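Local structure of hypothetical protein PH1952 (Pyrococcus horikoshii, 1ZJJ) at residues 187-193 and 217-222; 40-44 and 151-157; 124-130 and 165-171. The protein probably acts as a magnesium-dependent phosphatase of the haloacid dehalogenase (HAD) superfamily, though its natural substrate remains uncharacterised. One frame throughout, in Å; residues are numbered along the deposited sequence.

Contact 1. Residues 187-193 and 217-222; sequences KPNEPMY and AFAKKF
Lys221 NZ donates to Pro188 O over 2.7 Å, the one hydrogen bond that joins 187-193 to 217-222. The donor stands 48° out of the carbonyl plane, above it, and a bend at chi3 in the lysine chain brings it there. Next to this bond Pro188, which follows a cis peptide, rests its CB against Ala217 CB (3.7 Å). The ring of Phe218 lies beside the proline, whose CA approaches it obliquely. Lys187 CG lies over the centre of one ring face, 4.0 Å from its centroid in a CH-pi contact, while the backbone Tyr193 N meets the ring edge in its plane, 3.6 Å from Phe218 CZ. Farther out, Tyr193 and Phe222 form an offset stack with centroids 4.7 Å apart and planes at 10°. The two side chains run in opposite directions, and each CB therefore sits over the other's ring: Tyr193 CB is 3.9 Å from the Phe222 centroid, and Phe222 CB 3.6 Å from that of Tyr193. Tyr193 reaches this position with CG anti to the backbone N (chi1 -179°). With an alanine here, Phe222 would probably lose its stacking partner and Arg197 NE the hydroxyl it bonds. The buried end of Lys187 leads away to salt bridges with Asp7, a magnesium ligand, and Asp215. This placement is consistent with the lysine of HAD motif III, here set before helix 190-199 and packed against helix 212-221 of the Rossmann-like core.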
loop_
_atom_site.group_PDB
_atom_site.type_symbol
_atom_site.label_atom_id
_atom_site.label_comp_id
_atom_site.label_asym_id
_atom_site.label_seq_id
_atom_site.Cartn_x
_atom_site.Cartn_y
_atom_site.Cartn_z
ATOM N N LYS B 187 -3.848 9.642 -15.856
ATOM C CA LYS B 187 -3.512 8.697 -16.917
ATOM C C LYS B 187 -3.233 7.339 -16.285
ATOM O O LYS B 187 -2.587 7.264 -15.239
ATOM C CB LYS B 187 -2.262 9.172 -17.661
ATOM C CG LYS B 187 -2.390 10.555 -18.280
ATOM C CD LYS B 187 -1.044 11.062 -18.795
ATOM C CE LYS B 187 -0.078 11.309 -17.642
ATOM N NZ LYS B 187 1.244 11.749 -18.147
ATOM N N PRO B 188 -3.652 6.244 -16.942
ATOM C CA PRO B 188 -4.360 6.157 -18.225
ATOM C C PRO B 188 -5.875 6.108 -18.067
ATOM O O PRO B 188 -6.572 5.474 -18.864
ATOM C CB PRO B 188 -3.826 4.856 -18.795
ATOM C CG PRO B 188 -3.852 3.984 -17.577
ATOM C CD PRO B 188 -3.245 4.897 -16.498
ATOM N N ASN B 189 -6.386 6.787 -17.049
ATOM C CA ASN B 189 -7.811 6.777 -16.777
ATOM C C ASN B 189 -8.651 7.818 -17.502
ATOM O O ASN B 189 -8.162 8.854 -17.944
ATOM C CB ASN B 189 -8.023 6.861 -15.267
ATOM C CG ASN B 189 -7.478 5.641 -14.549
ATOM O OD1 ASN B 189 -8.112 4.588 -14.537
ATOM N ND2 ASN B 189 -6.289 5.766 -13.975
ATOM N N GLU B 190 -9.939 7.515 -17.604
ATOM C CA GLU B 190 -10.916 8.337 -18.298
ATOM C C GLU B 190 -11.146 9.762 -17.772
ATOM O O GLU B 190 -11.347 10.683 -18.559
ATOM C CB GLU B 190 -12.228 7.548 -18.360
ATOM C CG GLU B 190 -13.290 8.113 -19.269
ATOM C CD GLU B 190 -13.982 9.300 -18.656
ATOM O OE1 GLU B 190 -14.002 9.376 -17.410
ATOM O OE2 GLU B 190 -14.515 10.148 -19.405
ATOM N N PRO B 191 -11.125 9.970 -16.442
ATOM C CA PRO B 191 -11.342 11.333 -15.943
ATOM C C PRO B 191 -10.336 12.330 -16.527
ATOM O O PRO B 191 -10.675 13.486 -16.804
ATOM C CB PRO B 191 -11.175 11.178 -14.430
ATOM C CG PRO B 191 -11.657 9.775 -14.189
ATOM C CD PRO B 191 -11.001 9.018 -15.324
ATOM N N MET B 192 -9.099 11.876 -16.710
ATOM C CA MET B 192 -8.046 12.731 -17.256
ATOM C C MET B 192 -8.360 13.043 -18.715
ATOM O O MET B 192 -8.155 14.161 -19.177
ATOM C CB MET B 192 -6.687 12.034 -17.165
ATOM C CG MET B 192 -5.503 12.975 -17.298
ATOM S SD MET B 192 -5.318 14.000 -15.820
ATOM C CE MET B 192 -3.607 13.750 -15.454
ATOM N N TYR B 193 -8.858 12.043 -19.438
ATOM C CA TYR B 193 -9.206 12.230 -20.844
ATOM C C TYR B 193 -10.362 13.213 -20.943
ATOM O O TYR B 193 -10.410 14.044 -21.843
ATOM C CB TYR B 193 -9.619 10.904 -21.488
ATOM C CG TYR B 193 -9.960 11.034 -22.961
ATOM C CD1 TYR B 193 -8.967 11.295 -23.905
ATOM C CD2 TYR B 193 -11.279 10.932 -23.402
ATOM C CE1 TYR B 193 -9.279 11.455 -25.252
ATOM C CE2 TYR B 193 -11.602 11.089 -24.749
ATOM C CZ TYR B 193 -10.600 11.353 -25.666
ATOM O OH TYR B 193 -10.917 11.543 -26.988
ATOM N N ALA B 217 -0.635 3.846 -22.652
ATOM C CA ALA B 217 -1.863 3.125 -22.336
ATOM C C ALA B 217 -3.046 4.082 -22.482
ATOM O O ALA B 217 -4.110 3.717 -22.972
ATOM C CB ALA B 217 -1.793 2.582 -20.919
ATOM N N PHE B 218 -2.823 5.321 -22.059
ATOM C CA PHE B 218 -3.817 6.381 -22.110
ATOM C C PHE B 218 -4.242 6.649 -23.556
ATOM O O PHE B 218 -5.426 6.640 -23.879
ATOM C CB PHE B 218 -3.204 7.643 -21.491
ATOM C CG PHE B 218 -4.147 8.807 -21.373
ATOM C CD1 PHE B 218 -5.341 8.694 -20.673
ATOM C CD2 PHE B 218 -3.798 10.048 -21.906
ATOM C CE1 PHE B 218 -6.176 9.802 -20.500
ATOM C CE2 PHE B 218 -4.619 11.158 -21.740
ATOM C CZ PHE B 218 -5.813 11.037 -21.034
ATOM N N ALA B 219 -3.260 6.880 -24.422
ATOM C CA ALA B 219 -3.523 7.170 -25.830
ATOM C C ALA B 219 -4.333 6.072 -26.509
ATOM O O ALA B 219 -5.312 6.354 -27.200
ATOM C CB ALA B 219 -2.221 7.373 -26.563
ATOM N N LYS B 220 -3.919 4.826 -26.303
ATOM C CA LYS B 220 -4.601 3.677 -26.898
ATOM C C LYS B 220 -6.026 3.457 -26.404
ATOM O O LYS B 220 -6.900 3.110 -27.186
ATOM C CB LYS B 220 -3.789 2.411 -26.659
ATOM C CG LYS B 220 -2.402 2.480 -27.234
ATOM C CD LYS B 220 -2.415 3.099 -28.622
ATOM C CE LYS B 220 -2.731 2.052 -29.680
ATOM N NZ LYS B 220 -2.011 0.764 -29.508
ATOM N N LYS B 221 -6.256 3.640 -25.109
ATOM C CA LYS B 221 -7.588 3.453 -24.550
ATOM C C LYS B 221 -8.571 4.503 -25.037
ATOM O O LYS B 221 -9.761 4.233 -25.164
ATOM C CB LYS B 221 -7.527 3.462 -23.019
ATOM C CG LYS B 221 -6.901 2.198 -22.436
ATOM C CD LYS B 221 -6.644 2.313 -20.942
ATOM C CE LYS B 221 -7.863 2.862 -20.211
ATOM N NZ LYS B 221 -7.594 3.029 -18.764
ATOM N N PHE B 222 -8.076 5.701 -25.329
ATOM C CA PHE B 222 -8.962 6.766 -25.782
ATOM C C PHE B 222 -8.787 7.233 -27.228
ATOM O O PHE B 222 -9.252 8.305 -27.610
ATOM C CB PHE B 222 -8.871 7.931 -24.799
ATOM C CG PHE B 222 -9.231 7.534 -23.401
ATOM C CD1 PHE B 222 -10.545 7.215 -23.074
ATOM C CD2 PHE B 222 -8.243 7.384 -22.432
ATOM C CE1 PHE B 222 -10.871 6.744 -21.800
ATOM C CE2 PHE B 222 -8.556 6.915 -21.161
ATOM C CZ PHE B 222 -9.872 6.593 -20.844
#

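Contact 2. Residues 40-44 and 151-157; sequences TNNST and TNPDATL
Asn41 and Asp154 meet at the junction between the HAD core and its inserted cap, beside the magnesium site: the Asp154 side chain is about 7 Å from the bound magnesium ion. Asp154 OD2 accepts from Asn41 ND2 at 2.8 Å on its syn lone pair. The bond is bent (N-H...acceptor angle 141°), and the amide and carboxylate planes are almost perpendicular, at 89°. The same oxygen takes a second bond from Asn152 ND2 (2.9 Å), which comes from above the carboxylate plane, so two amides of different segments grip one acceptor. The backbone places Asn152 CB 3.6 Å from Asn41 CG, and a chi1 of 55°, with CG between the backbone N and the carbonyl carbon, swings the amide to its polar partners. The flip of this amide is well supported, because OD1 accepts from Thr151 OG1 (2.6 Å) and from a water (2.7 Å) while ND2 serves Asp154. That water lies 3.0 Å from Ser43 OG and so bridges the segments a second time. One approach is unfavourable: Asn41 O and Asn152 OD1, both acceptors, stand 3.0 Å apart, and Ser69 OG hydrogen-bonds to the former. The shape of 40-44 comes from an ST turn, Thr40 OG1 accepting from Asn42 N, followed by an Asx turn in which Asn42 OD1 receives both N and OG1 of Thr44. Asn42 ND2 touches Leu157 CD1. The loop 40-44 connects strand 36-40 to helix 47-56, whereas 151-157 leaves strand 147-150 and enters the hairpin 156-159/162-165; helix 69-80 packs against Ser43, Thr151 and Asn152 through Ser69 and Thr73.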
loop_
_atom_site.group_PDB
_atom_site.type_symbol
_atom_site.label_atom_id
_atom_site.label_comp_id
_atom_site.label_asym_id
_atom_site.label_seq_id
_atom_site.Cartn_x
_atom_site.Cartn_y
_atom_site.Cartn_z
ATOM N N THR B 40 0.469 16.154 -16.730
ATOM C CA THR B 40 1.225 15.384 -15.745
ATOM C C THR B 40 0.352 14.722 -14.671
ATOM O O THR B 40 -0.615 15.320 -14.188
ATOM C CB THR B 40 2.274 16.266 -15.030
ATOM O OG1 THR B 40 2.984 15.474 -14.071
ATOM C CG2 THR B 40 1.606 17.433 -14.313
ATOM N N ASN B 41 0.701 13.484 -14.314
ATOM C CA ASN B 41 0.014 12.718 -13.286
ATOM C C ASN B 41 0.411 13.193 -11.890
ATOM O O ASN B 41 -0.189 12.829 -10.888
ATOM C CB ASN B 41 0.386 11.245 -13.461
ATOM C CG ASN B 41 -0.713 10.536 -14.209
ATOM O OD1 ASN B 41 -1.692 11.134 -14.646
ATOM N ND2 ASN B 41 -0.533 9.213 -14.360
ATOM N N ASN B 42 1.463 14.000 -11.824
ATOM C CA ASN B 42 1.962 14.473 -10.538
ATOM C C ASN B 42 0.996 15.501 -9.950
ATOM O O ASN B 42 0.580 16.429 -10.636
ATOM C CB ASN B 42 3.355 15.088 -10.709
ATOM C CG ASN B 42 4.138 15.136 -9.410
ATOM O OD1 ASN B 42 3.678 15.696 -8.416
ATOM N ND2 ASN B 42 5.328 14.543 -9.415
ATOM N N SER B 43 0.637 15.336 -8.681
ATOM C CA SER B 43 -0.304 16.260 -8.051
ATOM C C SER B 43 0.284 17.104 -6.922
ATOM O O SER B 43 -0.451 17.832 -6.244
ATOM C CB SER B 43 -1.509 15.488 -7.513
ATOM O OG SER B 43 -1.134 14.658 -6.428
ATOM N N THR B 44 1.596 17.016 -6.724
ATOM C CA THR B 44 2.245 17.782 -5.651
ATOM C C THR B 44 2.404 19.283 -5.974
ATOM O O THR B 44 2.590 20.118 -5.095
ATOM C CB THR B 44 3.617 17.166 -5.350
ATOM O OG1 THR B 44 4.452 17.299 -6.500
ATOM C CG2 THR B 44 3.478 15.681 -5.006
ATOM N N THR B 151 -5.436 10.530 -7.165
ATOM C CA THR B 151 -5.038 11.426 -8.246
ATOM C C THR B 151 -4.433 10.711 -9.449
ATOM O O THR B 151 -4.720 11.069 -10.586
ATOM C CB THR B 151 -4.038 12.516 -7.769
ATOM O OG1 THR B 151 -2.846 11.900 -7.270
ATOM C CG2 THR B 151 -4.669 13.376 -6.682
ATOM N N ASN B 152 -3.605 9.704 -9.201
ATOM C CA ASN B 152 -2.965 8.971 -10.288
ATOM C C ASN B 152 -2.516 7.593 -9.821
ATOM O O ASN B 152 -2.297 7.371 -8.634
ATOM C CB ASN B 152 -1.779 9.768 -10.833
ATOM C CG ASN B 152 -0.789 10.136 -9.764
ATOM O OD1 ASN B 152 -1.102 10.897 -8.853
ATOM N ND2 ASN B 152 0.417 9.595 -9.864
ATOM N N PRO B 153 -2.367 6.648 -10.762
ATOM C CA PRO B 153 -1.960 5.265 -10.499
ATOM C C PRO B 153 -0.471 4.947 -10.393
ATOM O O PRO B 153 -0.118 3.873 -9.923
ATOM C CB PRO B 153 -2.607 4.513 -11.651
ATOM C CG PRO B 153 -2.386 5.474 -12.786
ATOM C CD PRO B 153 -2.770 6.808 -12.173
ATOM N N ASP B 154 0.392 5.865 -10.816
ATOM C CA ASP B 154 1.832 5.617 -10.797
ATOM C C ASP B 154 2.361 4.920 -9.549
ATOM O O ASP B 154 2.309 5.451 -8.442
ATOM C CB ASP B 154 2.590 6.925 -11.002
ATOM C CG ASP B 154 2.168 7.649 -12.267
ATOM O OD1 ASP B 154 2.958 7.685 -13.236
ATOM O OD2 ASP B 154 1.042 8.178 -12.290
ATOM N N ALA B 155 2.885 3.716 -9.751
ATOM C CA ALA B 155 3.444 2.936 -8.662
ATOM C C ALA B 155 4.676 3.630 -8.093
ATOM O O ALA B 155 4.952 3.522 -6.900
ATOM C CB ALA B 155 3.833 1.553 -9.167
ATOM N N THR B 156 5.413 4.330 -8.960
ATOM C CA THR B 156 6.652 5.006 -8.576
ATOM C C THR B 156 6.947 6.262 -9.390
ATOM O O THR B 156 6.284 6.526 -10.401
ATOM C CB THR B 156 7.865 4.071 -8.772
ATOM O OG1 THR B 156 8.042 3.822 -10.172
ATOM C CG2 THR B 156 7.659 2.735 -8.065
ATOM N N LEU B 157 7.945 7.028 -8.943
ATOM C CA LEU B 157 8.404 8.218 -9.650
ATOM C C LEU B 157 9.857 8.398 -9.184
ATOM O O LEU B 157 10.234 7.950 -8.097
ATOM C CB LEU B 157 7.559 9.445 -9.314
ATOM C CG LEU B 157 7.927 10.369 -8.153
ATOM C CD1 LEU B 157 7.010 11.608 -8.143
ATOM C CD2 LEU B 157 7.817 9.620 -6.849
HETATM O O HOH W 1 0.576 12.281 -7.172
#

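Contact 3. Residues 124-130 and 165-171; sequences VGLDPDL and PGAGSII
Ile170 projects from helix 167-178 into the bend of 124-130, and its side-chain carbons meet several partners there. CG2, anti to the backbone N, meets Val124 CG1 at 3.7 Å, the two side chains crossing at a slant. Leu130 CD2 sits against both CG2 and CG1 of Ile170, 3.9 Å from each, as the leucine and isoleucine side chains reach toward each other tip to tip. With CG1 anti to the carbonyl carbon (chi1 -57°), an extended chi2 of 176° carries CD1 farther out, to the backbone between these partners, where it lies 3.5 Å from Asp127 N and 3.9 Å from Gly125 O. Val124 CG1 also serves a second isoleucine: it is 4.0 Å from Ile171 CG1, and there the side chains slide past each other in opposite directions. At the start of the helix the packing is closer to the main chain. Ala167 CB sits 3.7 Å from Leu126 N, and the CA atoms of these two residues are only 4.3 Å apart, a spacing that the small methyl side chain permits. Leu126 sends CD1 alongside the chain before the helix, 3.6 Å from Pro165 O. The loop keeps its own shape through a type I beta turn from Asp127 to Leu130, and Asp127 OD1 accepts from Asp129 N in an Asx turn; its other oxygen forms a salt bridge with Lys134. Tyr132 of the second subunit packs on Leu126 and Leu130 and hydrogen-bonds to Pro165 O, so the dimer interface borders this contact. No hydrogen bond crosses between the segments: between these two the contact is apolar, and polar bonding is left to each segment and its outside partners.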
loop_
_atom_site.group_PDB
_atom_site.type_symbol
_atom_site.label_atom_id
_atom_site.label_comp_id
_atom_site.label_asym_id
_atom_site.label_seq_id
_atom_site.Cartn_x
_atom_site.Cartn_y
_atom_site.Cartn_z
ATOM N N VAL B 124 -6.558 11.194 -2.452
ATOM C CA VAL B 124 -5.206 10.717 -2.202
ATOM C C VAL B 124 -4.269 10.927 -3.377
ATOM O O VAL B 124 -4.519 10.435 -4.472
ATOM C CB VAL B 124 -5.225 9.206 -1.875
ATOM C CG1 VAL B 124 -3.841 8.729 -1.438
ATOM C CG2 VAL B 124 -6.266 8.922 -0.802
ATOM N N GLY B 125 -3.191 11.664 -3.131
ATOM C CA GLY B 125 -2.187 11.907 -4.147
ATOM C C GLY B 125 -0.852 11.574 -3.510
ATOM O O GLY B 125 -0.812 11.015 -2.408
ATOM N N LEU B 126 0.243 11.904 -4.183
ATOM C CA LEU B 126 1.562 11.635 -3.628
ATOM C C LEU B 126 1.783 12.506 -2.386
ATOM O O LEU B 126 1.691 13.724 -2.454
ATOM C CB LEU B 126 2.654 11.937 -4.662
ATOM C CG LEU B 126 4.084 11.872 -4.113
ATOM C CD1 LEU B 126 4.414 10.439 -3.716
ATOM C CD2 LEU B 126 5.070 12.380 -5.163
ATOM N N ASP B 127 2.069 11.872 -1.254
ATOM C CA ASP B 127 2.309 12.600 -0.010
ATOM C C ASP B 127 3.680 12.229 0.541
ATOM O O ASP B 127 3.849 11.182 1.161
ATOM C CB ASP B 127 1.231 12.266 1.022
ATOM C CG ASP B 127 1.397 13.055 2.310
ATOM O OD1 ASP B 127 2.379 13.818 2.422
ATOM O OD2 ASP B 127 0.547 12.908 3.209
ATOM N N PRO B 128 4.681 13.091 0.319
ATOM C CA PRO B 128 6.049 12.856 0.789
ATOM C C PRO B 128 6.140 12.843 2.307
ATOM O O PRO B 128 7.127 12.381 2.873
ATOM C CB PRO B 128 6.825 14.022 0.178
ATOM C CG PRO B 128 6.034 14.353 -1.046
ATOM C CD PRO B 128 4.628 14.295 -0.521
ATOM N N ASP B 129 5.106 13.371 2.956
ATOM C CA ASP B 129 5.065 13.422 4.409
ATOM C C ASP B 129 3.973 12.509 4.946
ATOM O O ASP B 129 3.369 12.800 5.977
ATOM C CB ASP B 129 4.816 14.857 4.889
ATOM C CG ASP B 129 5.834 15.841 4.342
ATOM O OD1 ASP B 129 7.050 15.553 4.404
ATOM O OD2 ASP B 129 5.414 16.911 3.857
ATOM N N LEU B 130 3.725 11.408 4.239
ATOM C CA LEU B 130 2.707 10.444 4.645
ATOM C C LEU B 130 3.011 9.874 6.029
ATOM O O LEU B 130 4.169 9.686 6.401
ATOM C CB LEU B 130 2.626 9.282 3.640
ATOM C CG LEU B 130 1.552 8.223 3.932
ATOM C CD1 LEU B 130 0.178 8.849 3.732
ATOM C CD2 LEU B 130 1.717 7.010 3.017
ATOM N N PRO B 165 8.455 5.639 -3.925
ATOM C CA PRO B 165 7.053 5.210 -3.954
ATOM C C PRO B 165 6.188 6.312 -4.540
ATOM O O PRO B 165 6.357 7.486 -4.200
ATOM C CB PRO B 165 6.726 4.976 -2.479
ATOM C CG PRO B 165 8.020 4.601 -1.890
ATOM C CD PRO B 165 8.997 5.540 -2.557
ATOM N N GLY B 166 5.260 5.934 -5.414
ATOM C CA GLY B 166 4.379 6.911 -6.027
ATOM C C GLY B 166 2.984 6.919 -5.420
ATOM O O GLY B 166 2.699 6.185 -4.475
ATOM N N ALA B 167 2.104 7.749 -5.969
ATOM C CA ALA B 167 0.746 7.847 -5.454
ATOM C C ALA B 167 0.058 6.481 -5.467
ATOM O O ALA B 167 -0.668 6.135 -4.537
ATOM C CB ALA B 167 -0.055 8.852 -6.278
ATOM N N GLY B 168 0.306 5.707 -6.519
ATOM C CA GLY B 168 -0.306 4.394 -6.640
ATOM C C GLY B 168 0.030 3.487 -5.471
ATOM O O GLY B 168 -0.754 2.614 -5.093
ATOM N N SER B 169 1.210 3.708 -4.904
ATOM C CA SER B 169 1.708 2.943 -3.767
ATOM C C SER B 169 0.847 3.247 -2.549
ATOM O O SER B 169 0.460 2.348 -1.804
ATOM C CB SER B 169 3.166 3.344 -3.478
ATOM O OG SER B 169 3.602 2.864 -2.221
ATOM N N ILE B 170 0.558 4.528 -2.357
ATOM C CA ILE B 170 -0.251 4.966 -1.226
ATOM C C ILE B 170 -1.699 4.538 -1.427
ATOM O O ILE B 170 -2.352 4.037 -0.506
ATOM C CB ILE B 170 -0.166 6.498 -1.067
ATOM C CG1 ILE B 170 1.299 6.898 -0.902
ATOM C CG2 ILE B 170 -0.989 6.956 0.140
ATOM C CD1 ILE B 170 1.552 8.391 -0.823
ATOM N N ILE B 171 -2.193 4.723 -2.648
ATOM C CA ILE B 171 -3.559 4.351 -2.984
ATOM C C ILE B 171 -3.759 2.856 -2.774
ATOM O O ILE B 171 -4.810 2.424 -2.304
ATOM C CB ILE B 171 -3.891 4.722 -4.456
ATOM C CG1 ILE B 171 -3.991 6.244 -4.590
ATOM C CG2 ILE B 171 -5.191 4.058 -4.896
ATOM C CD1 ILE B 171 -3.948 6.742 -6.016
#

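Along the chain 40-44 comes first, then 124-130, 151-157, 165-171, 187-193 and 217-222, so contacts 2 and 3 interleave and contact 1 opens after both have closed. Contact 2 lies between the others, its centre about 14 Å from that of contact 1 and about 8 Å from that of contact 3; the centres of contacts 1 and 3 are about 20 Å apart. Contact 1 belongs to the six-stranded core sheet and its helices, contact 3 to the four-stranded cap. Probable hydrogen bonds run from Lys187 N to Asn41 OD1 and from Gly168 N to Asp154 O, making a continuous path from the metal-binding core through the junction to the dimer-facing cap.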